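Local structure of enzyme subtilase SubTY from Bacillus sp. TY145 (Bacillus sp., 5FFN) at residues 2-7 against 234-239; 42-47 against 89-94. The protein probably hydrolyses peptide bonds in proteins as a serine endopeptidase of the subtilase (subtilisin-like) family. All blocks are in the same frame, centred on the assembly; numbering follows the deposited sequence.

Overall arrangement
Near the N terminus, the irregular segment 2-7 precedes helix 9-15. Interaction 1 ties this segment to strand 235-238 and so closes a loop of more than two hundred residues. Interaction 2 falls wholly within that loop. It joins the segment 42-47, between strands 29-35 and 49-54, to the segment 89-94, between helix 72-81 and strand 99-104. The two contacts are neighbours in space, with centres about 10 Å apart. Q6 links them, through hydrogen bonds to G90 and Y92. The hairpin touches both as well. T238 of strand 235-238 meets H42, D44 and V91, and Y244 of strand 244-247 meets P3, E236, H42 and D44.

Interaction 1 (2-7 against 234-239); sequences VPSTQT and SVESTW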
loop_
_atom_site.group_PDB
_atom_site.type_symbol
_atom_site.label_atom_id
_atom_site.label_comp_id
_atom_site.label_asym_id
_atom_site.label_seq_id
_atom_site.Cartn_x
_atom_site.Cartn_y
_atom_site.Cartn_z
ATOM N N VAL A 2 -14.186 2.088 20.035
ATOM C CA VAL A 2 -14.540 0.953 19.188
ATOM C C VAL A 2 -14.695 1.437 17.760
ATOM O O VAL A 2 -15.042 2.603 17.499
ATOM C CB VAL A 2 -15.810 0.204 19.696
ATOM C CG1 VAL A 2 -15.460 -0.657 20.928
ATOM C CG2 VAL A 2 -16.925 1.161 19.971
ATOM N N PRO A 3 -14.391 0.550 16.806
ATOM C CA PRO A 3 -14.556 1.016 15.431
ATOM C C PRO A 3 -16.049 1.204 15.131
ATOM O O PRO A 3 -16.895 0.695 15.880
ATOM C CB PRO A 3 -13.933 -0.129 14.603
ATOM C CG PRO A 3 -14.075 -1.369 15.470
ATOM C CD PRO A 3 -13.962 -0.848 16.905
ATOM N N SER A 4 -16.379 1.866 14.035
ATOM C CA SER A 4 -17.779 1.976 13.605
ATOM C C SER A 4 -18.416 0.613 13.278
ATOM O O SER A 4 -19.650 0.466 13.328
ATOM C CB SER A 4 -17.949 2.957 12.441
ATOM O OG SER A 4 -17.519 2.444 11.183
ATOM N N THR A 5 -17.569 -0.359 12.940
ATOM C CA THR A 5 -17.934 -1.761 12.670
ATOM C C THR A 5 -16.662 -2.527 12.881
ATOM O O THR A 5 -15.550 -2.005 12.607
ATOM C CB THR A 5 -18.500 -2.005 11.227
ATOM O OG1 THR A 5 -18.714 -3.403 11.022
ATOM C CG2 THR A 5 -17.555 -1.490 10.136
ATOM N N GLN A 6 -16.792 -3.757 13.357
ATOM C CA GLN A 6 -15.636 -4.553 13.641
ATOM C C GLN A 6 -15.044 -5.068 12.340
ATOM O O GLN A 6 -13.886 -5.460 12.307
ATOM C CB GLN A 6 -16.006 -5.710 14.536
ATOM C CG GLN A 6 -16.403 -5.238 15.922
ATOM C CD GLN A 6 -16.435 -6.347 16.905
ATOM O OE1 GLN A 6 -17.502 -6.876 17.194
ATOM N NE2 GLN A 6 -15.282 -6.727 17.427
ATOM N N THR A 7 -15.863 -5.048 11.289
ATOM C CA THR A 7 -15.464 -5.499 9.929
ATOM C C THR A 7 -15.796 -4.435 8.891
ATOM O O THR A 7 -16.867 -4.445 8.310
ATOM C CB THR A 7 -16.126 -6.835 9.588
ATOM O OG1 THR A 7 -17.558 -6.713 9.700
ATOM C CG2 THR A 7 -15.635 -7.913 10.514
ATOM N N SER A 234 -11.956 5.037 1.521
ATOM C CA SER A 234 -12.683 5.121 2.808
ATOM C C SER A 234 -12.596 3.876 3.655
ATOM O O SER A 234 -13.588 3.239 3.963
ATOM C CB SER A 234 -14.124 5.558 2.595
ATOM O OG SER A 234 -14.140 6.757 1.885
ATOM N N VAL A 235 -11.369 3.531 4.007
ATOM C CA VAL A 235 -11.031 2.358 4.774
ATOM C C VAL A 235 -10.759 2.716 6.231
ATOM O O VAL A 235 -9.779 3.399 6.556
ATOM C CB VAL A 235 -9.758 1.620 4.178
ATOM C CG1 VAL A 235 -9.268 0.527 5.075
ATOM C CG2 VAL A 235 -10.113 1.062 2.785
ATOM N N GLU A 236 -11.596 2.192 7.111
ATOM C CA GLU A 236 -11.392 2.294 8.557
ATOM C C GLU A 236 -10.417 1.280 9.106
ATOM O O GLU A 236 -10.432 0.089 8.759
ATOM C CB GLU A 236 -12.746 2.136 9.256
ATOM C CG GLU A 236 -12.704 2.329 10.741
ATOM C CD GLU A 236 -14.102 2.297 11.381
ATOM O OE1 GLU A 236 -15.094 1.990 10.651
ATOM O OE2 GLU A 236 -14.180 2.642 12.594
ATOM N N SER A 237 -9.507 1.742 9.967
ATOM C CA SER A 237 -8.574 0.868 10.596
ATOM C C SER A 237 -8.064 1.544 11.880
ATOM O O SER A 237 -8.547 2.642 12.247
ATOM C CB SER A 237 -7.395 0.542 9.642
ATOM O OG SER A 237 -6.579 -0.461 10.150
ATOM N N THR A 238 -7.112 0.858 12.489
ATOM C CA THR A 238 -6.392 1.259 13.702
ATOM C C THR A 238 -5.590 2.558 13.464
ATOM O O THR A 238 -5.119 2.804 12.361
ATOM C CB THR A 238 -5.463 0.163 14.154
ATOM O OG1 THR A 238 -4.677 -0.345 13.067
ATOM C CG2 THR A 238 -6.204 -1.025 14.787
ATOM N N TRP A 239 -5.436 3.359 14.524
ATOM C CA TRP A 239 -4.763 4.660 14.441
ATOM C C TRP A 239 -3.777 4.838 15.584
ATOM O O TRP A 239 -3.870 4.189 16.631
ATOM C CB TRP A 239 -5.788 5.772 14.408
ATOM C CG TRP A 239 -5.317 7.079 13.873
ATOM C CD1 TRP A 239 -5.262 8.285 14.529
ATOM C CD2 TRP A 239 -4.868 7.325 12.549
ATOM N NE1 TRP A 239 -4.816 9.267 13.678
ATOM C CE2 TRP A 239 -4.556 8.696 12.455
ATOM C CE3 TRP A 239 -4.705 6.509 11.420
ATOM C CZ2 TRP A 239 -4.088 9.267 11.275
ATOM C CZ3 TRP A 239 -4.281 7.083 10.247
ATOM C CH2 TRP A 239 -3.967 8.444 10.182
#
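A two-stranded antiparallel hairpin, 235-238 with 244-247, receives the N-terminal segment of this subtilase, and E236 meets P3 and S4 there. The E236 carboxylate takes two hydrogen bonds from S4, one on each oxygen. OE2 accepts the backbone N-H of S4, with N to OE2 at 2.7 Å and an N-H...O angle of 164°. The approach is on the syn side, 20° out of the carboxylate plane. OE1 offers its syn lone pair to the S4 hydroxyl, OG to OE1 being a short 2.5 Å. Both bonds therefore use the inner sides of the carboxylate, and together they fix its rotation. E236 reaches S4 because CG is anti to the backbone N (chi1 -175°) and the chain stays extended beyond it. S4 folds OG back between its own backbone N and carbonyl carbon, which brings hydroxyl and N-H to the same carboxylate. The E236 side chain also leans on Y244 and T246 of strand 244-247, and the P3 ring packs on Y244. Further along the segment, T7 N makes a weak hydrogen bond to T5 OG1. P3 finishes the contact: its CB lies 3.4 Å from E236 OE2.

Interaction 2 (42-47 against 89-94); sequences HLDLAG and QGVYGV
D44 reaches across to G90 and V91 from a tight turn that starts at H42. This is a type I beta turn, closed by the bond from L45 N to H42 O at 3.0 Å. At its first residue the imidazole turns its ND1 edge to the turn. H42 ND1 accepts the backbone N-H of D44 at 3.1 Å (N to ND1), and the donor nitrogen lies only 3° out of the ring plane. The other ring nitrogen, NE2, is hydrogen-bonded to G243 O. Y244 packs edge-to-face with this ring, and T238 touches it too.

L43 and D44 fill the two corners of the turn. With CG beside its own backbone N and anti to the carbonyl carbon (chi1 -59°), D44 holds its carboxylate against G90 and V91. OD2 accepts the N-H of V91, with N to OD2 at 2.8 Å. The donor comes from well above the carboxylate plane, 61° out of it. The same oxygen is hydrogen-bonded to Y244 OH. OD1 sits 3.2 Å from G90 CA, where a side chain would collide with it. V91 CG1 packs 3.6 Å from D44 OD2.

With an alanine here instead of D44, the V91 N-H and the Y244 hydroxyl would probably lose their shared acceptor, and a gap would open beside G90.

D44 is buried, and OD2 is gripped by two groups, the V91 N-H and the Y244 hydroxyl. These two bonds probably ease the cost of burying a carboxylate, while the bond to H42 shapes the turn. Together the bonds to OD2 join the two loops and strand 244-247 at one carboxylate oxygen.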
loop_
_atom_site.group_PDB
_atom_site.type_symbol
_atom_site.label_atom_id
_atom_site.label_comp_id
_atom_site.label_asym_id
_atom_site.label_seq_id
_atom_site.Cartn_x
_atom_site.Cartn_y
_atom_site.Cartn_z
ATOM N N HIS A 42 -1.454 -0.665 20.403
ATOM C CA HIS A 42 -2.869 -0.520 20.151
ATOM C C HIS A 42 -3.518 -1.846 20.614
ATOM O O HIS A 42 -2.933 -2.929 20.452
ATOM C CB HIS A 42 -3.117 -0.301 18.659
ATOM C CG HIS A 42 -4.483 0.178 18.323
ATOM N ND1 HIS A 42 -5.607 -0.606 18.470
ATOM C CD2 HIS A 42 -4.906 1.348 17.806
ATOM C CE1 HIS A 42 -6.659 0.074 18.080
ATOM N NE2 HIS A 42 -6.258 1.254 17.638
ATOM N N LEU A 43 -4.711 -1.740 21.190
ATOM C CA LEU A 43 -5.411 -2.903 21.733
ATOM C C LEU A 43 -5.655 -3.975 20.675
ATOM O O LEU A 43 -5.587 -5.154 20.952
ATOM C CB LEU A 43 -6.728 -2.478 22.337
ATOM C CG LEU A 43 -6.646 -1.902 23.752
ATOM C CD1 LEU A 43 -8.002 -1.434 24.159
ATOM C CD2 LEU A 43 -6.133 -2.944 24.709
ATOM N N ASP A 44 -5.874 -3.535 19.441
ATOM C CA ASP A 44 -6.123 -4.473 18.334
ATOM C C ASP A 44 -4.861 -5.001 17.662
ATOM O O ASP A 44 -4.946 -5.870 16.812
ATOM C CB ASP A 44 -7.080 -3.826 17.339
ATOM C CG ASP A 44 -8.410 -3.438 17.959
ATOM O OD1 ASP A 44 -8.769 -3.972 19.053
ATOM O OD2 ASP A 44 -9.124 -2.620 17.359
ATOM N N LEU A 45 -3.689 -4.484 18.043
ATOM C CA LEU A 45 -2.425 -5.005 17.571
ATOM C C LEU A 45 -1.569 -5.685 18.639
ATOM O O LEU A 45 -0.546 -6.287 18.330
ATOM C CB LEU A 45 -1.615 -3.854 16.902
ATOM C CG LEU A 45 -2.299 -3.106 15.761
ATOM C CD1 LEU A 45 -1.350 -2.035 15.219
ATOM C CD2 LEU A 45 -2.721 -4.061 14.624
ATOM N N ALA A 46 -1.995 -5.626 19.901
ATOM C CA ALA A 46 -1.162 -6.038 20.991
ATOM C C ALA A 46 -0.734 -7.460 20.832
ATOM O O ALA A 46 -1.544 -8.317 20.506
ATOM C CB ALA A 46 -1.884 -5.819 22.325
ATOM N N GLY A 47 0.557 -7.691 21.037
ATOM C CA GLY A 47 1.154 -9.018 20.989
ATOM C C GLY A 47 1.454 -9.523 19.593
ATOM O O GLY A 47 2.064 -10.600 19.418
ATOM N N GLN A 89 -13.725 -6.768 21.064
ATOM C CA GLN A 89 -14.608 -5.705 20.602
ATOM C C GLN A 89 -13.948 -4.737 19.564
ATOM O O GLN A 89 -14.579 -3.809 19.053
ATOM C CB GLN A 89 -15.159 -4.919 21.827
ATOM C CG GLN A 89 -16.207 -3.866 21.446
ATOM C CD GLN A 89 -17.297 -3.506 22.515
ATOM O OE1 GLN A 89 -17.018 -3.086 23.657
ATOM N NE2 GLN A 89 -18.548 -3.576 22.072
ATOM N N GLY A 90 -12.680 -4.996 19.236
ATOM C CA GLY A 90 -11.931 -4.116 18.345
ATOM C C GLY A 90 -12.160 -4.399 16.873
ATOM O O GLY A 90 -13.093 -5.139 16.492
ATOM N N VAL A 91 -11.331 -3.766 16.053
ATOM C CA VAL A 91 -11.422 -3.926 14.594
ATOM C C VAL A 91 -10.644 -5.165 14.206
ATOM O O VAL A 91 -9.692 -5.576 14.884
ATOM C CB VAL A 91 -10.951 -2.634 13.842
ATOM C CG1 VAL A 91 -9.432 -2.552 13.784
ATOM C CG2 VAL A 91 -11.564 -2.538 12.462
ATOM N N TYR A 92 -11.061 -5.768 13.087
ATOM C CA TYR A 92 -10.417 -6.933 12.496
ATOM C C TYR A 92 -9.768 -6.627 11.139
ATOM O O TYR A 92 -10.376 -5.991 10.328
ATOM C CB TYR A 92 -11.454 -8.016 12.242
ATOM C CG TYR A 92 -11.754 -8.768 13.506
ATOM C CD1 TYR A 92 -10.914 -9.792 13.908
ATOM C CD2 TYR A 92 -12.824 -8.405 14.321
ATOM C CE1 TYR A 92 -11.135 -10.487 15.092
ATOM C CE2 TYR A 92 -13.064 -9.115 15.537
ATOM C CZ TYR A 92 -12.218 -10.141 15.891
ATOM O OH TYR A 92 -12.375 -10.886 17.056
ATOM N N GLY A 93 -8.586 -7.152 10.917
ATOM C CA GLY A 93 -7.913 -7.076 9.607
ATOM C C GLY A 93 -8.138 -8.370 8.877
ATOM O O GLY A 93 -8.919 -9.227 9.319
ATOM N N VAL A 94 -7.438 -8.546 7.761
ATOM C CA VAL A 94 -7.624 -9.744 6.972
ATOM C C VAL A 94 -7.099 -11.031 7.620
ATOM O O VAL A 94 -7.732 -12.093 7.479
ATOM C CB VAL A 94 -7.040 -9.578 5.538
ATOM C CG1 VAL A 94 -7.371 -10.795 4.694
ATOM C CG2 VAL A 94 -7.585 -8.355 4.903
#